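Local structure of DNA repair protein RAD7 (Saccharomyces cerevisiae, 5ZB2) at residues A[77-82]-A[93-98]; A[338-343]-A[354-359]. The protein takes part in global genome nucleotide excision repair as a component of the GGR complex with RAD16 and ABF1, removing damage from nontranscribed DNA, and binds ELC1. All blocks are in the same frame, centred on the assembly; numbering follows the deposited sequence.

Contact 1 of 2, residues A[77-82]-A[93-98]; sequences KRLTFS and KTLAIF. With 9FO (3,6,9,12,15,18,21,24,27,30,33,36,39,42,45,48,51,54,57-nonadecaoxanonapentacontane-1,59-diol), chain K.
Leu79 on strand 78-81 and Leu95 on helix 89-98 reach toward each other tip to tip, CD2 of Leu79 lying 4.1 Å from CD1 of Leu95. Both side chains stand with CG anti to the backbone N (chi1 177° for Leu79, 176° for Leu95), which carries their methyl groups toward each other across the strand-helix interface. The other methyl of Leu95, CD2, meets CE2 of the Phe81 ring obliquely at 4.4 Å. Leu79 of the same strand lies against one face of that ring, its CG 4.0 Å above the plane and toward the rim. Phe71, outside both segments, meets the ring edge-to-face, and Leu102, Leu63 and Leu68 add to the apolar packing.

Leu79, Phe81 and Leu95 are all buried, whereas Arg78 and Ser82 on the strand side are exposed and Ile97, on the helix flank lined by a long polyethylene glycol molecule, is partly so. There CG2 of Thr94 is 3.5 Å from the glycol ether oxygen OBQ, and CD1 of Ile97 is 3.7 Å from its carbon CAI. NZ of Lys93 forms salt bridges with Glu116 and Asp90, and a third with Asp90 of a second copy of the protein.

No hydrogen bond joins these two segments of the leucine-rich-repeat fold; their contact is purely apolar, and its spacing depends on side-chain fit rather than on directional bonds.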
ATOM      1  N   LYS A  77       1.193  21.959   8.858  1.00 55.73           N
ATOM      2  CA  LYS A  77       1.861  21.413  10.036  1.00 52.40           C
ATOM      3  C   LYS A  77       0.910  20.739  11.011  1.00 48.98           C
ATOM      4  O   LYS A  77       1.276  19.735  11.623  1.00 44.39           O
ATOM      5  CB  LYS A  77       2.625  22.526  10.764  1.00 57.64           C
ATOM      6  CG  LYS A  77       3.798  23.084   9.966  1.00 61.64           C
ATOM      7  CD  LYS A  77       4.097  24.530  10.328  1.00 76.40           C
ATOM      8  CE  LYS A  77       4.577  24.674  11.762  1.00 77.16           C
ATOM      9  NZ  LYS A  77       5.909  24.044  11.974  1.00 83.51           N
ATOM     10  N   ARG A  78      -0.302  21.262  11.168  1.00 51.23           N
ATOM     11  CA  ARG A  78      -1.293  20.713  12.085  1.00 51.15           C
ATOM     12  C   ARG A  78      -2.520  20.303  11.283  1.00 45.73           C
ATOM     13  O   ARG A  78      -3.175  21.150  10.669  1.00 47.31           O
ATOM     14  CB  ARG A  78      -1.664  21.734  13.161  1.00 54.74           C
ATOM     15  CG  ARG A  78      -0.471  22.236  13.969  1.00 63.26           C
ATOM     16  CD  ARG A  78      -0.883  23.292  14.981  1.00 75.10           C
ATOM     17  NE  ARG A  78      -1.469  24.468  14.342  1.00 91.57           N
ATOM     18  CZ  ARG A  78      -1.984  25.503  15.000  1.00106.89           C
ATOM     19  NH1 ARG A  78      -1.993  25.518  16.327  1.00120.15           N
ATOM     20  NH2 ARG A  78      -2.494  26.527  14.328  1.00104.80           N
ATOM     21  N   LEU A  79      -2.824  19.008  11.291  1.00 42.93           N
ATOM     22  CA  LEU A  79      -3.948  18.456  10.548  1.00 41.73           C
ATOM     23  C   LEU A  79      -4.864  17.697  11.496  1.00 40.49           C
ATOM     24  O   LEU A  79      -4.392  16.911  12.326  1.00 38.35           O
ATOM     25  CB  LEU A  79      -3.464  17.526   9.426  1.00 40.81           C
ATOM     26  CG  LEU A  79      -4.560  16.828   8.617  1.00 39.46           C
ATOM     27  CD1 LEU A  79      -5.429  17.841   7.880  1.00 40.28           C
ATOM     28  CD2 LEU A  79      -3.948  15.830   7.642  1.00 38.75           C
ATOM     29  N   THR A  80      -6.169  17.929  11.360  1.00 35.55           N
ATOM     30  CA  THR A  80      -7.193  17.233  12.128  1.00 38.10           C
ATOM     31  C   THR A  80      -8.194  16.614  11.163  1.00 36.71           C
ATOM     32  O   THR A  80      -8.714  17.303  10.281  1.00 34.79           O
ATOM     33  CB  THR A  80      -7.915  18.189  13.093  1.00 38.98           C
ATOM     34  OG1 THR A  80      -6.987  18.686  14.061  1.00 42.80           O
ATOM     35  CG2 THR A  80      -9.066  17.489  13.815  1.00 37.06           C
ATOM     36  N   PHE A  81      -8.450  15.314  11.331  1.00 36.99           N
ATOM     37  CA  PHE A  81      -9.490  14.591  10.599  1.00 36.75           C
ATOM     38  C   PHE A  81     -10.524  14.126  11.615  1.00 36.02           C
ATOM     39  O   PHE A  81     -10.219  13.292  12.475  1.00 36.24           O
ATOM     40  CB  PHE A  81      -8.917  13.392   9.835  1.00 38.03           C
ATOM     41  CG  PHE A  81      -8.211  13.739   8.545  1.00 38.03           C
ATOM     42  CD1 PHE A  81      -8.364  14.976   7.939  1.00 38.36           C
ATOM     43  CD2 PHE A  81      -7.407  12.793   7.924  1.00 38.56           C
ATOM     44  CE1 PHE A  81      -7.718  15.265   6.747  1.00 40.05           C
ATOM     45  CE2 PHE A  81      -6.761  13.077   6.736  1.00 39.70           C
ATOM     46  CZ  PHE A  81      -6.916  14.315   6.147  1.00 39.97           C
ATOM     47  N   SER A  82     -11.749  14.651  11.512  1.00 37.20           N
ATOM     48  CA  SER A  82     -12.776  14.367  12.508  1.00 37.67           C
ATOM     49  C   SER A  82     -13.434  13.004  12.320  1.00 38.38           C
ATOM     50  O   SER A  82     -13.992  12.466  13.283  1.00 35.66           O
ATOM     51  CB  SER A  82     -13.848  15.461  12.483  1.00 42.42           C
ATOM     52  OG  SER A  82     -13.300  16.710  12.870  1.00 50.84           O
ATOM     53  N   LYS A  93      -0.820   5.376   5.128  1.00 36.93           N
ATOM     54  CA  LYS A  93       0.563   5.290   4.671  1.00 38.33           C
ATOM     55  C   LYS A  93       0.877   6.384   3.656  1.00 38.44           C
ATOM     56  O   LYS A  93       1.951   6.990   3.700  1.00 37.27           O
ATOM     57  CB  LYS A  93       0.828   3.904   4.079  1.00 39.28           C
ATOM     58  CG  LYS A  93       0.826   2.779   5.114  1.00 38.84           C
ATOM     59  CD  LYS A  93       0.394   1.433   4.524  1.00 38.82           C
ATOM     60  CE  LYS A  93       1.387   0.906   3.495  1.00 42.15           C
ATOM     61  NZ  LYS A  93       0.963  -0.409   2.929  1.00 41.80           N
ATOM     62  N   THR A  94      -0.053   6.659   2.738  1.00 37.08           N
ATOM     63  CA  THR A  94       0.200   7.675   1.720  1.00 40.23           C
ATOM     64  C   THR A  94       0.264   9.064   2.344  1.00 38.24           C
ATOM     65  O   THR A  94       1.129   9.875   1.988  1.00 38.48           O
ATOM     66  CB  THR A  94      -0.878   7.623   0.632  1.00 42.16           C
ATOM     67  OG1 THR A  94      -0.945   6.304   0.075  1.00 43.37           O
ATOM     68  CG2 THR A  94      -0.574   8.618  -0.481  1.00 44.79           C
ATOM     69  N   LEU A  95      -0.642   9.353   3.280  1.00 38.76           N
ATOM     70  CA  LEU A  95      -0.598  10.624   3.997  1.00 38.11           C
ATOM     71  C   LEU A  95       0.776  10.847   4.622  1.00 40.01           C
ATOM     72  O   LEU A  95       1.379  11.915   4.468  1.00 40.85           O
ATOM     73  CB  LEU A  95      -1.692  10.649   5.067  1.00 38.48           C
ATOM     74  CG  LEU A  95      -1.726  11.875   5.984  1.00 36.71           C
ATOM     75  CD1 LEU A  95      -2.125  13.116   5.196  1.00 38.01           C
ATOM     76  CD2 LEU A  95      -2.668  11.641   7.155  1.00 34.82           C
ATOM     77  N   ALA A  96       1.291   9.839   5.327  1.00 38.45           N
ATOM     78  CA  ALA A  96       2.593   9.980   5.971  1.00 39.08           C
ATOM     79  C   ALA A  96       3.692  10.239   4.948  1.00 42.07           C
ATOM     80  O   ALA A  96       4.604  11.036   5.195  1.00 43.02           O
ATOM     81  CB  ALA A  96       2.916   8.731   6.790  1.00 38.05           C
ATOM     82  N   ILE A  97       3.628   9.572   3.794  1.00 41.21           N
ATOM     83  CA  ILE A  97       4.674   9.735   2.788  1.00 42.29           C
ATOM     84  C   ILE A  97       4.650  11.147   2.212  1.00 44.05           C
ATOM     85  O   ILE A  97       5.704  11.739   1.949  1.00 44.22           O
ATOM     86  CB  ILE A  97       4.519   8.665   1.688  1.00 46.54           C
ATOM     87  CG1 ILE A  97       4.838   7.273   2.246  1.00 47.46           C
ATOM     88  CG2 ILE A  97       5.399   8.970   0.479  1.00 50.47           C
ATOM     89  CD1 ILE A  97       6.258   7.096   2.760  1.00 49.11           C
ATOM     90  N   PHE A  98       3.457  11.716   2.023  1.00 43.95           N
ATOM     91  CA  PHE A  98       3.297  12.962   1.281  1.00 45.59           C
ATOM     92  C   PHE A  98       2.987  14.165   2.172  1.00 45.26           C
ATOM     93  O   PHE A  98       2.547  15.201   1.662  1.00 45.30           O
ATOM     94  CB  PHE A  98       2.198  12.798   0.230  1.00 46.96           C
ATOM     95  CG  PHE A  98       2.607  11.979  -0.966  1.00 48.79           C
ATOM     96  CD1 PHE A  98       3.818  12.201  -1.600  1.00 52.28           C
ATOM     97  CD2 PHE A  98       1.770  10.994  -1.467  1.00 48.54           C
ATOM     98  CE1 PHE A  98       4.188  11.457  -2.703  1.00 56.04           C
ATOM     99  CE2 PHE A  98       2.137  10.246  -2.567  1.00 52.93           C
ATOM    100  CZ  PHE A  98       3.346  10.478  -3.185  1.00 57.15           C
TER
HETATM  101  OAA 9FO K 609      11.786   0.834  -0.558  0.50 64.89           O
HETATM  102  CAB 9FO K 609      11.003   1.882  -1.057  0.50 59.31           C
HETATM  103  CAC 9FO K 609      10.846   1.729  -2.569  0.50 54.69           C
HETATM  104  OAD 9FO K 609      10.468   2.949  -3.140  0.50 55.34           O
HETATM  105  CAE 9FO K 609       9.128   3.297  -2.956  0.50 55.15           C
HETATM  106  CAF 9FO K 609       8.947   4.784  -3.261  0.50 56.42           C
HETATM  107  OAG 9FO K 609       7.882   5.289  -2.510  0.50 57.49           O
HETATM  108  CAH 9FO K 609       8.201   5.566  -1.175  0.50 57.66           C
HETATM  109  CAI 9FO K 609       7.035   5.127  -0.300  0.50 55.74           C
HETATM  110  OAJ 9FO K 609       7.177   3.762  -0.038  0.50 54.91           O
HETATM  111  CAK 9FO K 609       5.979   3.042  -0.031  0.50 53.65           C
HETATM  112  CAL 9FO K 609       6.289   1.551  -0.097  0.50 52.67           C
HETATM  113  OAM 9FO K 609       5.443   0.935  -1.026  0.50 50.69           O
HETATM  114  CAN 9FO K 609       6.058  -0.075  -1.769  0.50 48.54           C
HETATM  115  CAO 9FO K 609       6.889   0.554  -2.877  0.50 49.49           C
HETATM  116  OAP 9FO K 609       6.425   0.116  -4.122  0.50 47.40           O
HETATM  117  CAQ 9FO K 609       6.982   0.803  -5.202  0.50 49.35           C
HETATM  118  CAR 9FO K 609       6.279   2.145  -5.352  0.50 51.41           C
HETATM  119  OAS 9FO K 609       6.554   2.699  -6.603  0.50 51.58           O
HETATM  120  CAT 9FO K 609       6.652   4.095  -6.596  0.50 54.41           C
HETATM  121  CAU 9FO K 609       5.317   4.743  -6.226  0.50 56.88           C
HETATM  122  OAV 9FO K 609       5.498   5.564  -5.109  0.50 58.13           O
HETATM  123  CAW 9FO K 609       4.312   6.087  -4.583  0.50 58.12           C
HETATM  124  CAX 9FO K 609       4.629   6.881  -3.317  0.50 58.17           C
HETATM  125  OAY 9FO K 609       4.345   6.118  -2.179  0.50 55.49           O
HETATM  126  CAZ 9FO K 609       2.985   6.030  -1.851  0.50 53.84           C
HETATM  127  CBA 9FO K 609       2.840   5.411  -0.464  0.50 52.67           C
HETATM  128  OBB 9FO K 609       2.013   4.286  -0.509  0.50 52.02           O
HETATM  129  CBC 9FO K 609       2.669   3.058  -0.655  0.50 51.87           C
HETATM  130  CBD 9FO K 609       1.653   1.940  -0.444  0.50 50.51           C
HETATM  131  OBE 9FO K 609       0.947   1.737  -1.630  0.50 50.57           O
HETATM  132  CBF 9FO K 609      -0.425   1.581  -1.430  0.50 49.66           C
HETATM  133  CBG 9FO K 609      -1.098   1.274  -2.762  0.50 51.08           C
HETATM  134  OBH 9FO K 609      -0.248   1.664  -3.808  0.50 51.91           O
HETATM  135  CBI 9FO K 609      -0.900   1.994  -5.004  0.50 52.42           C
HETATM  136  CBJ 9FO K 609      -0.014   2.914  -5.841  0.50 53.38           C
HETATM  137  OBK 9FO K 609      -0.814   3.919  -6.404  0.50 55.04           O
HETATM  138  CBL 9FO K 609      -0.272   5.211  -6.365  0.50 56.59           C
HETATM  139  CBM 9FO K 609      -1.405   6.229  -6.452  0.50 58.28           C
HETATM  140  OBN 9FO K 609      -0.911   7.506  -6.168  0.50 59.41           O
HETATM  141  CBO 9FO K 609      -1.022   7.894  -4.828  0.50 57.70           C
HETATM  142  CBP 9FO K 609      -2.438   8.388  -4.529  0.50 55.21           C
HETATM  143  OBQ 9FO K 609      -2.692   8.165  -3.170  0.50 52.05           O
HETATM  144  CBR 9FO K 609      -4.032   7.991  -2.807  0.50 51.47           C
HETATM  145  CBS 9FO K 609      -4.043   7.156  -1.531  0.50 49.53           C
HETATM  146  OBT 9FO K 609      -4.996   6.141  -1.659  0.50 48.47           O
HETATM  147  CBU 9FO K 609      -4.681   4.960  -0.977  0.50 47.27           C
HETATM  148  CBV 9FO K 609      -5.468   3.813  -1.598  0.50 49.28           C
HETATM  149  OBW 9FO K 609      -4.739   3.307  -2.678  0.50 51.44           O
HETATM  150  CBX 9FO K 609      -5.383   2.274  -3.367  0.50 52.79           C
HETATM  151  CBY 9FO K 609      -4.718   2.070  -4.725  0.50 53.82           C
HETATM  152  OBZ 9FO K 609      -4.494   3.305  -5.345  0.50 54.73           O
HETATM  153  CCA 9FO K 609      -4.975   3.373  -6.659  0.50 55.99           C
HETATM  154  CCB 9FO K 609      -4.374   4.590  -7.358  0.50 57.50           C
HETATM  155  OCC 9FO K 609      -5.144   5.745  -7.174  0.50 58.45           O
HETATM  156  CCD 9FO K 609      -5.273   6.213  -5.862  0.50 56.13           C
HETATM  157  CCE 9FO K 609      -6.574   5.650  -5.293  0.50 55.75           C
HETATM  158  OCF 9FO K 609      -7.351   6.661  -4.719  0.50 55.14           O
HETATM  159  CCG 9FO K 609      -8.353   6.197  -3.856  0.50 54.48           C
HETATM  160  CCH 9FO K 609      -9.144   5.055  -4.496  0.50 59.37           C
HETATM  161  OCI 9FO K 609     -10.404   4.956  -3.892  0.50 64.70           O

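Contact 2 of 2, residues A[338-343]-A[354-359]; sequences EAFVAL and GFVRCV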
ATOM      1  N   GLU A 338     -31.162  33.217  40.212  1.00 54.42           N
ATOM      2  CA  GLU A 338     -30.117  34.136  40.651  1.00 58.53           C
ATOM      3  C   GLU A 338     -28.782  33.833  39.981  1.00 55.05           C
ATOM      4  O   GLU A 338     -28.002  34.753  39.709  1.00 56.09           O
ATOM      5  CB  GLU A 338     -29.970  34.076  42.173  1.00 62.05           C
ATOM      6  CG  GLU A 338     -29.015  35.112  42.752  1.00 81.51           C
ATOM      7  CD  GLU A 338     -29.496  36.535  42.539  1.00 92.56           C
ATOM      8  OE1 GLU A 338     -30.676  36.714  42.166  1.00 79.73           O
ATOM      9  OE2 GLU A 338     -28.695  37.471  42.745  1.00 91.03           O
ATOM     10  N   ALA A 339     -28.494  32.557  39.714  1.00 52.53           N
ATOM     11  CA  ALA A 339     -27.247  32.212  39.042  1.00 49.51           C
ATOM     12  C   ALA A 339     -27.141  32.907  37.690  1.00 50.52           C
ATOM     13  O   ALA A 339     -26.078  33.428  37.332  1.00 50.20           O
ATOM     14  CB  ALA A 339     -27.141  30.697  38.870  1.00 46.24           C
ATOM     15  N   PHE A 340     -28.235  32.933  36.927  1.00 51.86           N
ATOM     16  CA  PHE A 340     -28.197  33.514  35.593  1.00 52.86           C
ATOM     17  C   PHE A 340     -28.227  35.036  35.617  1.00 54.31           C
ATOM     18  O   PHE A 340     -27.881  35.666  34.610  1.00 54.63           O
ATOM     19  CB  PHE A 340     -29.359  32.976  34.760  1.00 53.21           C
ATOM     20  CG  PHE A 340     -29.355  31.483  34.623  1.00 52.78           C
ATOM     21  CD1 PHE A 340     -28.510  30.862  33.720  1.00 54.57           C
ATOM     22  CD2 PHE A 340     -30.186  30.697  35.402  1.00 52.11           C
ATOM     23  CE1 PHE A 340     -28.499  29.486  33.594  1.00 54.19           C
ATOM     24  CE2 PHE A 340     -30.179  29.318  35.277  1.00 51.80           C
ATOM     25  CZ  PHE A 340     -29.336  28.714  34.373  1.00 51.61           C
ATOM     26  N   VAL A 341     -28.624  35.640  36.739  1.00 54.86           N
ATOM     27  CA  VAL A 341     -28.533  37.091  36.871  1.00 55.91           C
ATOM     28  C   VAL A 341     -27.100  37.547  36.640  1.00 54.55           C
ATOM     29  O   VAL A 341     -26.853  38.550  35.959  1.00 54.49           O
ATOM     30  CB  VAL A 341     -29.053  37.537  38.252  1.00 59.72           C
ATOM     31  CG1 VAL A 341     -28.909  39.038  38.421  1.00 58.29           C
ATOM     32  CG2 VAL A 341     -30.508  37.132  38.431  1.00 59.46           C
ATOM     33  N   ALA A 342     -26.134  36.810  37.188  1.00 54.05           N
ATOM     34  CA  ALA A 342     -24.726  37.159  37.053  1.00 53.74           C
ATOM     35  C   ALA A 342     -24.120  36.713  35.731  1.00 54.96           C
ATOM     36  O   ALA A 342     -22.996  37.122  35.418  1.00 56.30           O
ATOM     37  CB  ALA A 342     -23.926  36.544  38.202  1.00 55.09           C
ATOM     38  N   LEU A 343     -24.824  35.892  34.952  1.00 52.73           N
ATOM     39  CA  LEU A 343     -24.278  35.349  33.709  1.00 52.09           C
ATOM     40  C   LEU A 343     -24.408  36.399  32.608  1.00 53.03           C
ATOM     41  O   LEU A 343     -25.296  36.355  31.753  1.00 52.22           O
ATOM     42  CB  LEU A 343     -24.985  34.050  33.339  1.00 51.44           C
ATOM     43  CG  LEU A 343     -24.438  33.277  32.137  1.00 51.30           C
ATOM     44  CD1 LEU A 343     -22.956  32.976  32.298  1.00 49.58           C
ATOM     45  CD2 LEU A 343     -25.222  31.985  31.945  1.00 50.12           C
ATOM     46  N   GLY A 354     -29.497  22.240  29.174  1.00 45.36           N
ATOM     47  CA  GLY A 354     -30.346  21.069  29.126  1.00 48.01           C
ATOM     48  C   GLY A 354     -30.627  20.494  30.496  1.00 46.87           C
ATOM     49  O   GLY A 354     -29.705  20.252  31.281  1.00 44.26           O
ATOM     50  N   PHE A 355     -31.907  20.267  30.786  1.00 49.52           N
ATOM     51  CA  PHE A 355     -32.346  19.693  32.057  1.00 50.28           C
ATOM     52  C   PHE A 355     -32.047  20.616  33.236  1.00 49.44           C
ATOM     53  O   PHE A 355     -31.897  20.155  34.370  1.00 50.97           O
ATOM     54  CB  PHE A 355     -31.720  18.315  32.293  1.00 51.03           C
ATOM     55  CG  PHE A 355     -32.144  17.280  31.293  1.00 52.65           C
ATOM     56  CD1 PHE A 355     -33.353  16.615  31.439  1.00 54.61           C
ATOM     57  CD2 PHE A 355     -31.338  16.967  30.211  1.00 51.26           C
ATOM     58  CE1 PHE A 355     -33.752  15.661  30.519  1.00 52.89           C
ATOM     59  CE2 PHE A 355     -31.730  16.013  29.290  1.00 53.91           C
ATOM     60  CZ  PHE A 355     -32.938  15.359  29.445  1.00 54.24           C
ATOM     61  N   VAL A 356     -31.960  21.923  32.989  1.00 47.75           N
ATOM     62  CA  VAL A 356     -31.812  22.906  34.059  1.00 49.80           C
ATOM     63  C   VAL A 356     -33.219  23.335  34.464  1.00 51.32           C
ATOM     64  O   VAL A 356     -33.848  24.171  33.811  1.00 49.66           O
ATOM     65  CB  VAL A 356     -30.944  24.092  33.638  1.00 47.38           C
ATOM     66  CG1 VAL A 356     -30.796  25.077  34.791  1.00 47.32           C
ATOM     67  CG2 VAL A 356     -29.571  23.604  33.201  1.00 44.97           C
ATOM     68  N   ARG A 357     -33.698  22.763  35.569  1.00 55.27           N
ATOM     69  CA  ARG A 357     -35.086  22.920  35.995  1.00 57.24           C
ATOM     70  C   ARG A 357     -35.540  24.378  35.971  1.00 57.64           C
ATOM     71  O   ARG A 357     -36.601  24.700  35.428  1.00 56.81           O
ATOM     72  CB  ARG A 357     -35.235  22.326  37.397  1.00 66.15           C
ATOM     73  CG  ARG A 357     -36.555  22.597  38.108  1.00 73.60           C
ATOM     74  CD  ARG A 357     -36.474  22.142  39.560  1.00 81.89           C
ATOM     75  NE  ARG A 357     -35.345  22.760  40.250  1.00 75.40           N
ATOM     76  CZ  ARG A 357     -35.340  24.004  40.718  1.00 63.61           C
ATOM     77  NH1 ARG A 357     -36.409  24.779  40.582  1.00 58.57           N
ATOM     78  NH2 ARG A 357     -34.258  24.476  41.320  1.00 58.44           N
ATOM     79  N   CYS A 358     -34.754  25.275  36.570  1.00 53.94           N
ATOM     80  CA  CYS A 358     -35.232  26.630  36.823  1.00 55.13           C
ATOM     81  C   CYS A 358     -35.382  27.471  35.559  1.00 52.20           C
ATOM     82  O   CYS A 358     -36.019  28.527  35.622  1.00 53.95           O
ATOM     83  CB  CYS A 358     -34.289  27.341  37.799  1.00 51.81           C
ATOM     84  SG  CYS A 358     -32.697  27.781  37.084  1.00 44.79           S
ATOM     85  N   VAL A 359     -34.832  27.042  34.421  1.00 51.75           N
ATOM     86  CA  VAL A 359     -34.846  27.876  33.222  1.00 53.15           C
ATOM     87  C   VAL A 359     -36.276  28.034  32.724  1.00 55.52           C
ATOM     88  O   VAL A 359     -37.013  27.050  32.574  1.00 57.52           O
ATOM     89  CB  VAL A 359     -33.940  27.276  32.135  1.00 52.90           C
ATOM     90  CG1 VAL A 359     -33.970  28.129  30.868  1.00 53.68           C
ATOM     91  CG2 VAL A 359     -32.515  27.152  32.641  1.00 51.28           C
TER
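The Phe340 ring is the bump of this contact, pushed end-on from helix 337-341 into a hollow formed by Val356, Cys358 and Val359. The far end of the ring, CE2 and CZ, does the touching. At the tip, CZ has CG1 of Val356 at 3.9 Å, near the ring plane, the two side chains arriving from opposite directions. Val359 crosses Phe340 at about a right angle and brings CG2 to 3.9 Å from the same CZ, obliquely to the ring.

One wall of the hollow is sulfur. SG of Cys358 comes to the ring edge, 3.5 Å from CE2 of Phe340, and stands 4.8 Å from the ring centroid at 85° off the ring normal. This is a sulfur-aromatic contact made at the rim, where the ring hydrogens lie. Cys358 holds its sulfur between backbone N and carbonyl carbon (chi1 72°), turned toward the phenylalanine. A type I turn from Val356 to Val359, closed by Val359 N to Val356 O at 3.1 Å, brings Val356, Cys358 and Val359 round the end of the ring.

Around this plug, Val363 and Met366 of helix 361-370 also touch Phe340, as do Leu329 and Leu353, which follow strands 326-328 and 350-352; the ring thus sits between helix 337-341, helix 361-370 and the loops after those two strands.

Both contacts lie in the C-terminal, leucine-rich-repeat part of RAD7, on opposite sides of the chain's centre, their own centres 43 Å apart. They share no element. Contact 1 joins a strand to the helix that follows it, near the start of the row of parallel strands; contact 2 joins a short, weakly bonded helix to the loop after the next strand, near the other end. All three touching residues of contact 1 are buried, whereas in contact 2 Cys358 is partly exposed. Contact 1 is mostly leucine methyls with a looser ring contact to Phe81; contact 2 turns on one aromatic ring and a sulfur. Lys93, beside contact 1, reaches a second copy of the protein; no other protein chain of the assembly touches contact 2.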